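Local coordinates for E3 SUMO-protein ligase SIZ2 (Saccharomyces cerevisiae, PDB 6U75) that probably acts as a SUMO E3 ligase of the PIAS family, helping to attach SUMO to substrates such as septins, at residues A[21-35]-A[116-130]. Numbering follows the deposited sequence.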
loop_
_atom_site.group_PDB
_atom_site.type_symbol
_atom_site.label_atom_id
_atom_site.label_comp_id
_atom_site.label_asym_id
_atom_site.label_seq_id
_atom_site.Cartn_x
_atom_site.Cartn_y
_atom_site.Cartn_z
ATOM N N LEU A 21 -0.054 21.044 12.730
ATOM C CA LEU A 21 1.169 21.697 12.289
ATOM C C LEU A 21 0.793 22.849 11.368
ATOM O O LEU A 21 0.187 22.630 10.312
ATOM C CB LEU A 21 2.087 20.712 11.569
ATOM C CG LEU A 21 3.264 20.158 12.370
ATOM C CD1 LEU A 21 4.027 19.142 11.539
ATOM C CD2 LEU A 21 4.182 21.283 12.818
ATOM N N LYS A 22 1.145 24.065 11.770
ATOM C CA LYS A 22 0.802 25.258 11.015
ATOM C C LYS A 22 1.938 25.645 10.073
ATOM O O LYS A 22 3.083 25.210 10.223
ATOM C CB LYS A 22 0.486 26.417 11.960
ATOM C CG LYS A 22 1.625 26.819 12.880
ATOM C CD LYS A 22 1.226 28.006 13.743
ATOM C CE LYS A 22 2.366 28.473 14.632
ATOM N NZ LYS A 22 1.991 29.686 15.413
ATOM N N GLN A 23 1.600 26.477 9.089
ATOM C CA GLN A 23 2.585 26.911 8.108
ATOM C C GLN A 23 3.731 27.651 8.786
ATOM O O GLN A 23 3.531 28.398 9.746
ATOM C CB GLN A 23 1.932 27.812 7.060
ATOM C CG GLN A 23 1.224 27.057 5.950
ATOM C CD GLN A 23 0.662 27.974 4.883
ATOM O OE1 GLN A 23 -0.533 27.945 4.591
ATOM N NE2 GLN A 23 1.523 28.791 4.290
ATOM N N SER A 24 4.940 27.435 8.271
ATOM C CA SER A 24 6.147 28.069 8.780
ATOM C C SER A 24 6.958 28.597 7.610
ATOM O O SER A 24 7.142 27.893 6.611
ATOM C CB SER A 24 6.984 27.085 9.603
ATOM O OG SER A 24 8.217 27.664 9.995
ATOM N N ALA A 25 7.440 29.835 7.731
ATOM C CA ALA A 25 8.285 30.403 6.686
ATOM C C ALA A 25 9.575 29.607 6.539
ATOM O O ALA A 25 9.976 29.250 5.426
ATOM C CB ALA A 25 8.591 31.866 6.997
ATOM N N GLY A 26 10.234 29.311 7.656
ATOM C CA GLY A 26 11.492 28.596 7.624
ATOM C C GLY A 26 11.689 27.631 8.775
ATOM O O GLY A 26 10.724 27.057 9.289
ATOM N N ARG A 27 12.951 27.448 9.171
ATOM C CA ARG A 27 13.360 26.511 10.214
ATOM C C ARG A 27 12.336 26.389 11.335
ATOM O O ARG A 27 11.686 27.376 11.694
ATOM C CB ARG A 27 14.699 26.952 10.808
ATOM C CG ARG A 27 15.726 25.845 10.924
ATOM C CD ARG A 27 16.790 26.180 11.959
ATOM N NE ARG A 27 17.513 27.414 11.650
ATOM C CZ ARG A 27 17.205 28.619 12.125
ATOM N NH1 ARG A 27 17.935 29.669 11.779
ATOM N NH2 ARG A 27 16.173 28.785 12.944
ATOM N N GLY A 28 12.193 25.197 11.902
ATOM C CA GLY A 28 11.294 25.028 13.032
ATOM C C GLY A 28 11.288 23.600 13.537
ATOM O O GLY A 28 11.776 22.672 12.879
ATOM N N CYS A 29 10.716 23.445 14.730
ATOM C CA CYS A 29 10.570 22.147 15.375
ATOM C C CYS A 29 9.281 22.147 16.184
ATOM O O CYS A 29 9.008 23.102 16.916
ATOM C CB CYS A 29 11.762 21.842 16.286
ATOM S SG CYS A 29 11.535 20.379 17.323
ATOM N N THR A 30 8.498 21.078 16.052
ATOM C CA THR A 30 7.241 20.925 16.774
ATOM C C THR A 30 7.344 19.737 17.719
ATOM O O THR A 30 7.802 18.660 17.324
ATOM C CB THR A 30 6.068 20.739 15.809
ATOM O OG1 THR A 30 5.897 21.930 15.031
ATOM C CG2 THR A 30 4.785 20.449 16.574
ATOM N N LYS A 31 6.909 19.931 18.959
ATOM C CA LYS A 31 7.030 18.929 20.006
ATOM C C LYS A 31 5.655 18.422 20.420
ATOM O O LYS A 31 4.669 19.163 20.401
ATOM C CB LYS A 31 7.759 19.504 21.223
ATOM C CG LYS A 31 9.189 19.927 20.937
ATOM C CD LYS A 31 9.780 20.715 22.095
ATOM C CE LYS A 31 11.272 20.464 22.232
ATOM N NZ LYS A 31 11.873 21.263 23.336
ATOM N N MET A 32 5.600 17.144 20.799
ATOM C CA MET A 32 4.368 16.525 21.271
ATOM C C MET A 32 4.682 15.658 22.478
ATOM O O MET A 32 5.532 14.766 22.397
ATOM C CB MET A 32 3.716 15.675 20.177
ATOM C CG MET A 32 3.341 16.436 18.921
ATOM S SD MET A 32 2.687 15.349 17.638
ATOM C CE MET A 32 1.350 14.538 18.517
ATOM N N LYS A 33 3.998 15.912 23.587
ATOM C CA LYS A 33 4.055 15.045 24.755
ATOM C C LYS A 33 2.781 14.215 24.818
ATOM O O LYS A 33 1.680 14.739 24.620
ATOM C CB LYS A 33 4.202 15.851 26.048
ATOM C CG LYS A 33 5.021 17.128 25.928
ATOM C CD LYS A 33 5.407 17.682 27.301
ATOM C CE LYS A 33 4.194 18.065 28.147
ATOM N NZ LYS A 33 3.439 19.220 27.587
ATOM N N PHE A 34 2.928 12.920 25.088
ATOM C CA PHE A 34 1.751 12.112 25.375
ATOM C C PHE A 34 2.166 10.833 26.085
ATOM O O PHE A 34 3.314 10.391 25.999
ATOM C CB PHE A 34 0.952 11.791 24.104
ATOM C CG PHE A 34 1.689 10.938 23.115
ATOM C CD1 PHE A 34 1.638 9.556 23.197
ATOM C CD2 PHE A 34 2.415 11.517 22.087
ATOM C CE1 PHE A 34 2.309 8.768 22.282
ATOM C CE2 PHE A 34 3.087 10.736 21.169
ATOM C CZ PHE A 34 3.034 9.358 21.266
ATOM N N LYS A 35 1.206 10.259 26.803
ATOM C CA LYS A 35 1.375 9.001 27.511
ATOM C C LYS A 35 0.523 7.928 26.851
ATOM O O LYS A 35 -0.503 8.222 26.230
ATOM C CB LYS A 35 0.980 9.144 28.986
ATOM C CG LYS A 35 1.727 10.247 29.720
ATOM C CD LYS A 35 1.121 10.542 31.087
ATOM C CE LYS A 35 1.615 9.576 32.152
ATOM N NZ LYS A 35 3.062 9.768 32.448
ATOM N N MET A 116 6.680 9.639 30.318
ATOM C CA MET A 116 6.167 10.491 29.255
ATOM C C MET A 116 6.862 10.170 27.939
ATOM O O MET A 116 8.070 9.913 27.911
ATOM C CB MET A 116 6.379 11.967 29.603
ATOM C CG MET A 116 5.460 12.915 28.859
ATOM S SD MET A 116 3.778 12.848 29.502
ATOM C CE MET A 116 2.902 13.791 28.264
ATOM N N ASN A 117 6.098 10.191 26.850
ATOM C CA ASN A 117 6.645 10.007 25.512
ATOM C C ASN A 117 6.730 11.356 24.812
ATOM O O ASN A 117 5.744 12.104 24.764
ATOM C CB ASN A 117 5.795 9.039 24.686
ATOM C CG ASN A 117 5.774 7.640 25.269
ATOM O OD1 ASN A 117 6.731 6.881 25.124
ATOM N ND2 ASN A 117 4.675 7.290 25.927
ATOM N N HIS A 118 7.909 11.658 24.273
ATOM C CA HIS A 118 8.176 12.900 23.561
ATOM C C HIS A 118 8.423 12.590 22.092
ATOM O O HIS A 118 9.238 11.721 21.766
ATOM C CB HIS A 118 9.386 13.625 24.153
ATOM C CG HIS A 118 9.271 13.903 25.619
ATOM N ND1 HIS A 118 8.619 15.010 26.119
ATOM C CD2 HIS A 118 9.730 13.220 26.694
ATOM C CE1 HIS A 118 8.678 14.995 27.439
ATOM N NE2 HIS A 118 9.346 13.918 27.813
ATOM N N LEU A 119 7.723 13.301 21.212
ATOM C CA LEU A 119 7.880 13.166 19.768
ATOM C C LEU A 119 8.212 14.542 19.204
ATOM O O LEU A 119 7.383 15.456 19.255
ATOM C CB LEU A 119 6.613 12.600 19.125
ATOM C CG LEU A 119 6.625 12.498 17.597
ATOM C CD1 LEU A 119 7.675 11.504 17.130
ATOM C CD2 LEU A 119 5.252 12.111 17.072
ATOM N N ASP A 120 9.424 14.689 18.681
ATOM C CA ASP A 120 9.862 15.924 18.052
ATOM C C ASP A 120 9.844 15.757 16.540
ATOM O O ASP A 120 10.168 14.687 16.016
ATOM C CB ASP A 120 11.266 16.311 18.519
ATOM C CG ASP A 120 11.425 16.226 20.026
ATOM O OD1 ASP A 120 11.874 15.172 20.521
ATOM O OD2 ASP A 120 11.092 17.210 20.718
ATOM N N LEU A 121 9.456 16.822 15.845
ATOM C CA LEU A 121 9.386 16.838 14.389
ATOM C C LEU A 121 10.095 18.097 13.912
ATOM O O LEU A 121 9.586 19.206 14.098
ATOM C CB LEU A 121 7.935 16.799 13.911
ATOM C CG LEU A 121 7.675 16.962 12.414
ATOM C CD1 LEU A 121 8.716 16.239 11.578
ATOM C CD2 LEU A 121 6.288 16.442 12.087
ATOM N N HIS A 122 11.275 17.920 13.325
ATOM C CA HIS A 122 12.100 19.021 12.853
ATOM C C HIS A 122 11.901 19.214 11.357
ATOM O O HIS A 122 11.836 18.242 10.596
ATOM C CB HIS A 122 13.577 18.762 13.149
ATOM C CG HIS A 122 13.889 18.657 14.609
ATOM N ND1 HIS A 122 13.715 17.493 15.324
ATOM C CD2 HIS A 122 14.358 19.573 15.487
ATOM C CE1 HIS A 122 14.067 17.696 16.582
ATOM N NE2 HIS A 122 14.461 18.951 16.707
ATOM N N TYR A 123 11.817 20.478 10.942
ATOM C CA TYR A 123 11.529 20.820 9.559
ATOM C C TYR A 123 12.227 22.127 9.213
ATOM O O TYR A 123 12.563 22.930 10.088
ATOM C CB TYR A 123 10.022 20.952 9.328
ATOM C CG TYR A 123 9.370 21.910 10.297
ATOM C CD1 TYR A 123 9.316 23.271 10.029
ATOM C CD2 TYR A 123 8.827 21.456 11.492
ATOM C CE1 TYR A 123 8.728 24.151 10.915
ATOM C CE2 TYR A 123 8.237 22.329 12.387
ATOM C CZ TYR A 123 8.191 23.676 12.093
ATOM O OH TYR A 123 7.606 24.552 12.978
ATOM N N LEU A 124 12.428 22.334 7.912
ATOM C CA LEU A 124 12.987 23.578 7.404
ATOM C C LEU A 124 11.922 24.565 6.953
ATOM O O LEU A 124 12.235 25.743 6.753
ATOM C CB LEU A 124 13.927 23.294 6.227
ATOM C CG LEU A 124 15.026 22.264 6.493
ATOM C CD1 LEU A 124 15.891 22.063 5.255
ATOM C CD2 LEU A 124 15.872 22.686 7.685
ATOM N N ASN A 125 10.682 24.113 6.788
ATOM C CA ASN A 125 9.584 24.950 6.326
ATOM C C ASN A 125 8.330 24.092 6.308
ATOM O O ASN A 125 8.402 22.860 6.348
ATOM C CB ASN A 125 9.853 25.526 4.936
ATOM C CG ASN A 125 10.035 24.446 3.889
ATOM O OD1 ASN A 125 11.119 23.875 3.752
ATOM N ND2 ASN A 125 8.971 24.153 3.147
ATOM N N ILE A 126 7.177 24.754 6.245
ATOM C CA ILE A 126 5.889 24.076 6.149
ATOM C C ILE A 126 4.994 24.929 5.260
ATOM O O ILE A 126 4.595 26.032 5.652
ATOM C CB ILE A 126 5.238 23.846 7.521
ATOM C CG1 ILE A 126 6.173 23.012 8.400
ATOM C CG2 ILE A 126 3.892 23.150 7.366
ATOM C CD1 ILE A 126 5.572 22.576 9.715
ATOM N N ASP A 127 4.679 24.424 4.067
ATOM C CA ASP A 127 3.851 25.152 3.113
ATOM C C ASP A 127 2.363 24.940 3.343
ATOM O O ASP A 127 1.558 25.805 2.979
ATOM C CB ASP A 127 4.201 24.728 1.684
ATOM C CG ASP A 127 5.653 24.989 1.338
ATOM O OD1 ASP A 127 6.426 25.358 2.248
ATOM O OD2 ASP A 127 6.020 24.831 0.155
ATOM N N LYS A 128 1.980 23.813 3.938
ATOM C CA LYS A 128 0.584 23.483 4.179
ATOM C C LYS A 128 0.426 22.955 5.597
ATOM O O LYS A 128 1.368 22.415 6.183
ATOM C CB LYS A 128 0.074 22.442 3.172
ATOM C CG LYS A 128 -0.160 22.999 1.774
ATOM C CD LYS A 128 -0.411 21.895 0.753
ATOM C CE LYS A 128 -1.696 21.132 1.039
ATOM N NZ LYS A 128 -1.941 20.064 0.030
ATOM N N GLU A 129 -0.773 23.119 6.146
ATOM C CA GLU A 129 -1.052 22.641 7.490
ATOM C C GLU A 129 -1.234 21.128 7.488
ATOM O O GLU A 129 -1.748 20.546 6.530
ATOM C CB GLU A 129 -2.301 23.320 8.054
ATOM C CG GLU A 129 -2.173 24.828 8.180
ATOM C CD GLU A 129 -3.424 25.476 8.740
ATOM O OE1 GLU A 129 -3.728 26.622 8.349
ATOM O OE2 GLU A 129 -4.105 24.836 9.569
ATOM N N TYR A 130 -0.799 20.493 8.574
ATOM C CA TYR A 130 -0.842 19.044 8.692
ATOM C C TYR A 130 -1.561 18.636 9.970
ATOM O O TYR A 130 -1.562 19.365 10.964
ATOM C CB TYR A 130 0.571 18.436 8.686
ATOM C CG TYR A 130 1.296 18.564 7.364
ATOM C CD1 TYR A 130 2.082 19.673 7.084
ATOM C CD2 TYR A 130 1.198 17.572 6.398
ATOM C CE1 TYR A 130 2.746 19.793 5.878
ATOM C CE2 TYR A 130 1.859 17.684 5.190
ATOM C CZ TYR A 130 2.631 18.795 4.936
ATOM O OH TYR A 130 3.291 18.909 3.734
#
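Tyr123 lays its ring across Gly28 where edge strand 28-34 pairs antiparallel with strand 117-123 in a four-stranded sheet of the PINIT domain, remote from the zinc site. Chi1 of 53° tucks the Tyr123 ring between its own backbone N and carbonyl, turning it over the neighbouring strand: Gly28 CA sits 3.8 Å from the ring centroid in a CH-pi contact, while Ile126 CD1 lies over the centre of the opposite face. With a serine in place of Tyr123, Gly28 and Ile126 CD1 would probably lose the flat surface between them, leaving a gap there. Leu21 CD2 reaches Ile126 CD1 at 3.6 Å, the two side chains crossing at about a right angle, and Leu21 CD1 meets Leu121 CD2. Further along this face, Met32 and Leu119 run side by side, near Lys19 and Leu54 respectively, and Asn117 OD1 accepts hydrogen bonds from Asn83 ND2 and the backbone N of Lys111. The other face is more polar: Lys31 CG packs 3.3 Å from Asp120 OD2, though the ammonium stays apart. Beside Asp120, Cys29 SG, anti to the backbone N (chi1 171°), rests over one face of the His122 imidazole, 3.6 Å from its centroid.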